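PDB 7M0O: 3-phosphoshikimate 1-carboxyvinyltransferase from Streptomyces sviceus, which probably catalyses transfer of the enolpyruvyl group from phosphoenolpyruvate to the 5-hydroxyl of shikimate-3-phosphate, the sixth step of the pathway to chorismate. Local coordinates for residues A[121-126]-A[132-137]; A[9-14]-A[34-39]. One frame throughout, in Å; residues are numbered along the deposited sequence.

Interaction 1 of 2, residues A[121-126]-A[132-137]; sequences VDLRHE and HPLTVR
Arg-124 and Thr-135 form a hydrogen-bonded pair within this antiparallel contact: Arg-124 N donates to Thr-135 O at 2.9 Å, and Thr-135 N donates back to Arg-124 O at 2.8 Å. The strand axes come within 4.7 Å, with directions 167° apart. Leu-123 with Val-136 and His-125 with Leu-134 are non-hydrogen-bonded pairs, and Glu-126 N adds a bond to Pro-133 O.

Asp-122, Arg-124 and Arg-137 put charged groups on the more exposed face, while the shorter Thr-135 on that face is buried. The guanidinium of Arg-124 lies flat over that of Arg-137, their centres 3.6 Å apart and planes at 7°. Asp-122 probably eases the like charges, gripping Arg-124 side-on through its syn lone pairs, OD1 to NE at 2.9 Å and OD2 to NH2 at 3.0 Å. An alanine here would remove that carboxylate, and would probably leave the Arg-124 guanidinium free to turn and the stacked charges less balanced. Glu-126, bent at chi2 (-72°), folds back so that Thr-135 OG1 donates to the anti side of OE2 at 2.7 Å; a water links OE2 to Arg-137 NH1.

The other face is mainly aliphatic: Leu-123 CD1 meets Val-136 CG2 at 4.2 Å, and Leu-123 also packs on helix 110-118. This is a beta hairpin whose strand 122-125 forms an edge of a four-stranded mixed sheet, consistent with the βαβαββ units of EPSP synthases.

Interaction 2 of 2, residues A[9-14]-A[34-39]; sequences SITARA and DDTEGF
Thr-11 and Thr-36 meet methyl to methyl, each first torsion turning CG2 to the other helix. In Thr-11 (chi1 -62°) the methyl lies opposite the backbone N; in Thr-36 (chi1 72°) the hydroxyl sits between N and the carbonyl carbon, which turns the methyl beside the backbone N. Thr-11 CG2 and Thr-36 CG2 thus come to 3.9 Å, with the two side chains crossing at about a right angle.

Threonine suits both places, since one branch can give the apolar surface while the other serves the backbone. The hydroxyl of Thr-11 bonds to Ser-7 O, just before the start of helix 8-20, and to Leu-31 N; that of Thr-36 bonds to Leu-31 O and Ser-33 N. Both buried hydroxyls are therefore satisfied, and both helices are tied to the same residue of the loop leading into helix 34-45.

The second touch is looser. The Phe-39 ring reaches helix 9-14 with CE1, 4.2 Å from Ala-12 O, in an oblique approach. The small side chain of Ala-12 is consistent with the close approach of the backbones, Ala-12 CA and Thr-36 CA being 7.1 Å apart. No hydrogen bond crosses between the segments, and the area buried is small, 110 Å² in all. It is a narrow packing contact between two helices rather than a broad interface.

Arg-13, predicted with Ser-9 to bind 3-phosphoshikimate, points away from helix 34-39. Its side chain packs on helix 182-193, as do those of Ile-10 and Ala-14, while the Phe-39 ring rests on Thr-80, Thr-81 and Leu-85 of helix 79-90 as well as on Leu-15. Helix 8-20 is thereby packed between helices 34-45 and 182-193; strand 24-28 lies between helices 8-20 and 34-45 in the sequence.

How the interactions relate
Interaction 2 is buried near the centre of the folded molecule, about 11 Å from centre to centre, whereas interaction 1 lies about 28 Å out and keeps one polar face at the surface. They share no helix or strand and do not touch: their nearest atoms are about 10 Å apart. Helix 79-90 borders both, however, meeting Phe-39 of interaction 2 and Val-121 of interaction 1. The chemistry follows the setting. At the sheet edge, charged groups, waters and backbone bonds join neighbouring strands; between the helices, threonine methyls meet and a phenylalanine ring approaches a backbone carbonyl, while the hydroxyls of the two threonines bond to nearby backbone. Only interaction 2 includes residues predicted to bind substrate.

Interaction 1 of 2, residues A[121-126]-A[132-137]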
loop_
_atom_site.group_PDB
_atom_site.type_symbol
_atom_site.label_atom_id
_atom_site.label_comp_id
_atom_site.label_asym_id
_atom_site.label_seq_id
_atom_site.Cartn_x
_atom_site.Cartn_y
_atom_site.Cartn_z
ATOM N N VAL A 121 24.804 13.808 6.972
ATOM C CA VAL A 121 24.001 13.984 8.173
ATOM C C VAL A 121 24.766 13.434 9.371
ATOM O O VAL A 121 25.341 12.339 9.317
ATOM C CB VAL A 121 22.631 13.298 8.027
ATOM C CG1 VAL A 121 21.824 13.441 9.322
ATOM C CG2 VAL A 121 21.854 13.918 6.856
ATOM N N ASP A 122 24.788 14.210 10.449
ATOM C CA ASP A 122 25.322 13.752 11.730
ATOM C C ASP A 122 24.229 12.928 12.388
ATOM O O ASP A 122 23.401 13.446 13.132
ATOM C CB ASP A 122 25.723 14.931 12.608
ATOM C CG ASP A 122 26.319 14.500 13.940
ATOM O OD1 ASP A 122 26.165 13.324 14.343
ATOM O OD2 ASP A 122 26.947 15.357 14.600
ATOM N N LEU A 123 24.208 11.636 12.083
ATOM C CA LEU A 123 23.287 10.681 12.681
ATOM C C LEU A 123 24.109 9.659 13.454
ATOM O O LEU A 123 25.114 9.144 12.946
ATOM C CB LEU A 123 22.426 9.990 11.603
ATOM C CG LEU A 123 21.332 8.999 12.000
ATOM C CD1 LEU A 123 20.338 8.931 10.865
ATOM C CD2 LEU A 123 21.943 7.608 12.263
ATOM N N ARG A 124 23.675 9.356 14.670
ATOM C CA ARG A 124 24.375 8.426 15.536
ATOM C C ARG A 124 23.391 7.407 16.086
ATOM O O ARG A 124 22.357 7.774 16.652
ATOM C CB ARG A 124 25.080 9.170 16.680
ATOM C CG ARG A 124 26.061 10.207 16.178
ATOM C CD ARG A 124 26.729 10.973 17.304
ATOM N NE ARG A 124 27.178 12.294 16.863
ATOM C CZ ARG A 124 27.714 13.196 17.679
ATOM N NH1 ARG A 124 27.870 12.911 18.969
ATOM N NH2 ARG A 124 28.087 14.381 17.217
ATOM N N HIS A 125 23.708 6.134 15.890
ATOM C CA HIS A 125 22.966 5.056 16.527
ATOM C C HIS A 125 23.487 4.880 17.951
ATOM O O HIS A 125 24.694 4.689 18.157
ATOM C CB HIS A 125 23.116 3.769 15.724
ATOM C CG HIS A 125 22.488 3.836 14.367
ATOM N ND1 HIS A 125 21.138 3.627 14.164
ATOM C CD2 HIS A 125 23.017 4.101 13.148
ATOM C CE1 HIS A 125 20.868 3.747 12.875
ATOM N NE2 HIS A 125 21.993 4.020 12.235
ATOM N N GLU A 126 22.580 4.973 18.933
ATOM C CA GLU A 126 22.997 4.893 20.330
ATOM C C GLU A 126 23.253 3.466 20.796
ATOM O O GLU A 126 23.972 3.284 21.791
ATOM C CB GLU A 126 21.954 5.544 21.241
ATOM C CG GLU A 126 21.561 6.976 20.834
ATOM C CD GLU A 126 22.653 7.985 21.107
ATOM O OE1 GLU A 126 23.601 7.651 21.844
ATOM O OE2 GLU A 126 22.557 9.122 20.594
ATOM N N HIS A 132 17.031 2.094 15.995
ATOM C CA HIS A 132 16.646 2.989 17.079
ATOM C C HIS A 132 17.091 2.403 18.425
ATOM O O HIS A 132 17.130 1.184 18.596
ATOM C CB HIS A 132 15.131 3.202 17.081
ATOM C CG HIS A 132 14.655 4.082 15.967
ATOM N ND1 HIS A 132 14.691 5.459 16.050
ATOM C CD2 HIS A 132 14.175 3.791 14.734
ATOM C CE1 HIS A 132 14.237 5.976 14.920
ATOM N NE2 HIS A 132 13.919 4.987 14.105
ATOM N N PRO A 133 17.421 3.252 19.409
ATOM C CA PRO A 133 17.377 4.718 19.379
ATOM C C PRO A 133 18.508 5.319 18.542
ATOM O O PRO A 133 19.587 4.736 18.415
ATOM C CB PRO A 133 17.506 5.100 20.864
ATOM C CG PRO A 133 18.205 3.948 21.487
ATOM C CD PRO A 133 17.728 2.733 20.756
ATOM N N LEU A 134 18.237 6.479 17.949
ATOM C CA LEU A 134 19.252 7.185 17.181
ATOM C C LEU A 134 19.036 8.679 17.326
ATOM O O LEU A 134 17.918 9.146 17.579
ATOM C CB LEU A 134 19.226 6.779 15.707
ATOM C CG LEU A 134 17.896 6.950 14.975
ATOM C CD1 LEU A 134 17.827 8.347 14.328
ATOM C CD2 LEU A 134 17.724 5.872 13.928
ATOM N N THR A 135 20.107 9.432 17.132
ATOM C CA THR A 135 20.091 10.869 17.363
ATOM C C THR A 135 20.558 11.587 16.103
ATOM O O THR A 135 21.617 11.256 15.566
ATOM C CB THR A 135 20.978 11.205 18.564
ATOM O OG1 THR A 135 20.431 10.565 19.727
ATOM C CG2 THR A 135 21.047 12.715 18.799
ATOM N N VAL A 136 19.765 12.553 15.633
ATOM C CA VAL A 136 20.114 13.380 14.475
ATOM C C VAL A 136 20.421 14.797 14.937
ATOM O O VAL A 136 19.529 15.515 15.414
ATOM C CB VAL A 136 18.995 13.414 13.423
ATOM C CG1 VAL A 136 19.445 14.257 12.207
ATOM C CG2 VAL A 136 18.560 12.008 13.011
ATOM N N ARG A 137 21.669 15.220 14.746
ATOM C CA ARG A 137 22.067 16.622 14.895
ATOM C C ARG A 137 21.992 17.254 13.511
ATOM O O ARG A 137 22.967 17.274 12.759
ATOM C CB ARG A 137 23.457 16.719 15.505
ATOM C CG ARG A 137 23.510 16.183 16.947
ATOM C CD ARG A 137 24.928 15.795 17.389
ATOM N NE ARG A 137 25.041 15.583 18.836
ATOM C CZ ARG A 137 24.786 14.437 19.467
ATOM N NH1 ARG A 137 24.394 13.371 18.788
ATOM N NH2 ARG A 137 24.926 14.353 20.789
HETATM O O HOH W 1 23.531 16.916 10.132
HETATM O O HOH W 2 23.857 12.823 16.056
HETATM O O HOH W 3 24.409 11.085 20.728
#

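Interaction 2 of 2, residues A[9-14]-A[34-39]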
loop_
_atom_site.group_PDB
_atom_site.type_symbol
_atom_site.label_atom_id
_atom_site.label_comp_id
_atom_site.label_asym_id
_atom_site.label_seq_id
_atom_site.Cartn_x
_atom_site.Cartn_y
_atom_site.Cartn_z
ATOM N N SER A 9 0.326 2.598 2.463
ATOM C CA SER A 9 1.571 3.138 1.924
ATOM C C SER A 9 1.356 4.496 1.262
ATOM O O SER A 9 2.255 5.342 1.281
ATOM C CB SER A 9 2.204 2.156 0.936
ATOM O OG SER A 9 1.385 1.955 -0.190
ATOM N N ILE A 10 0.183 4.733 0.675
ATOM C CA ILE A 10 -0.077 6.058 0.123
ATOM C C ILE A 10 -0.261 7.076 1.251
ATOM O O ILE A 10 0.235 8.207 1.166
ATOM C CB ILE A 10 -1.276 6.021 -0.838
ATOM C CG1 ILE A 10 -0.875 5.259 -2.107
ATOM C CG2 ILE A 10 -1.739 7.455 -1.169
ATOM C CD1 ILE A 10 -2.017 4.988 -3.089
ATOM N N THR A 11 -0.930 6.686 2.339
ATOM C CA THR A 11 -1.100 7.614 3.455
ATOM C C THR A 11 0.256 8.024 4.017
ATOM O O THR A 11 0.482 9.203 4.325
ATOM C CB THR A 11 -1.992 6.994 4.552
ATOM O OG1 THR A 11 -3.313 6.729 4.034
ATOM C CG2 THR A 11 -2.115 7.944 5.744
ATOM N N ALA A 12 1.188 7.076 4.083
ATOM C CA ALA A 12 2.514 7.340 4.644
ATOM C C ALA A 12 3.273 8.371 3.823
ATOM O O ALA A 12 3.802 9.351 4.368
ATOM C CB ALA A 12 3.306 6.033 4.710
ATOM N N ARG A 13 3.383 8.135 2.510
ATOM C CA ARG A 13 4.017 9.117 1.631
ATOM C C ARG A 13 3.327 10.476 1.726
ATOM O O ARG A 13 3.995 11.517 1.750
ATOM C CB ARG A 13 3.993 8.633 0.179
ATOM C CG ARG A 13 4.721 7.318 -0.142
ATOM C CD ARG A 13 4.421 7.024 -1.608
ATOM N NE ARG A 13 4.965 5.786 -2.164
ATOM C CZ ARG A 13 4.342 4.609 -2.163
ATOM N NH1 ARG A 13 3.146 4.461 -1.596
ATOM N NH2 ARG A 13 4.923 3.568 -2.733
ATOM N N ALA A 14 1.990 10.489 1.748
ATOM C CA ALA A 14 1.258 11.758 1.754
ATOM C C ALA A 14 1.527 12.567 3.016
ATOM O O ALA A 14 1.530 13.806 2.970
ATOM C CB ALA A 14 -0.243 11.506 1.615
ATOM N N ASP A 34 -2.528 2.922 14.043
ATOM C CA ASP A 34 -1.583 3.283 15.097
ATOM C C ASP A 34 -0.325 3.917 14.511
ATOM O O ASP A 34 0.219 4.863 15.091
ATOM C CB ASP A 34 -1.223 2.069 15.961
ATOM C CG ASP A 34 -2.375 1.628 16.852
ATOM O OD1 ASP A 34 -3.266 2.465 17.161
ATOM O OD2 ASP A 34 -2.395 0.435 17.245
ATOM N N ASP A 35 0.132 3.434 13.338
ATOM C CA ASP A 35 1.320 4.014 12.716
ATOM C C ASP A 35 1.065 5.457 12.286
ATOM O O ASP A 35 1.847 6.351 12.611
ATOM C CB ASP A 35 1.775 3.159 11.524
ATOM C CG ASP A 35 3.168 3.552 10.984
ATOM O OD1 ASP A 35 3.799 4.515 11.481
ATOM O OD2 ASP A 35 3.654 2.869 10.055
ATOM N N THR A 36 -0.041 5.720 11.576
ATOM C CA THR A 36 -0.271 7.100 11.146
ATOM C C THR A 36 -0.606 8.013 12.318
ATOM O O THR A 36 -0.290 9.212 12.279
ATOM C CB THR A 36 -1.375 7.164 10.091
ATOM O OG1 THR A 36 -2.645 6.909 10.703
ATOM C CG2 THR A 36 -1.124 6.148 9.010
ATOM N N GLU A 37 -1.236 7.480 13.371
ATOM C CA GLU A 37 -1.464 8.290 14.563
ATOM C C GLU A 37 -0.142 8.695 15.210
ATOM O O GLU A 37 0.035 9.852 15.603
ATOM C CB GLU A 37 -2.353 7.535 15.557
ATOM C CG GLU A 37 -2.752 8.348 16.793
ATOM C CD GLU A 37 -3.846 9.369 16.497
ATOM O OE1 GLU A 37 -4.547 9.210 15.466
ATOM O OE2 GLU A 37 -4.011 10.320 17.306
ATOM N N GLY A 38 0.798 7.753 15.323
ATOM C CA GLY A 38 2.105 8.085 15.864
ATOM C C GLY A 38 2.879 9.062 14.992
ATOM O O GLY A 38 3.611 9.914 15.514
ATOM N N PHE A 39 2.721 8.958 13.669
ATOM C CA PHE A 39 3.325 9.927 12.747
ATOM C C PHE A 39 2.812 11.332 13.037
ATOM O O PHE A 39 3.596 12.277 13.209
ATOM C CB PHE A 39 3.014 9.523 11.298
ATOM C CG PHE A 39 3.970 10.081 10.242
ATOM C CD1 PHE A 39 4.491 9.245 9.272
ATOM C CD2 PHE A 39 4.265 11.433 10.179
ATOM C CE1 PHE A 39 5.331 9.744 8.269
ATOM C CE2 PHE A 39 5.108 11.941 9.192
ATOM C CZ PHE A 39 5.636 11.096 8.239
#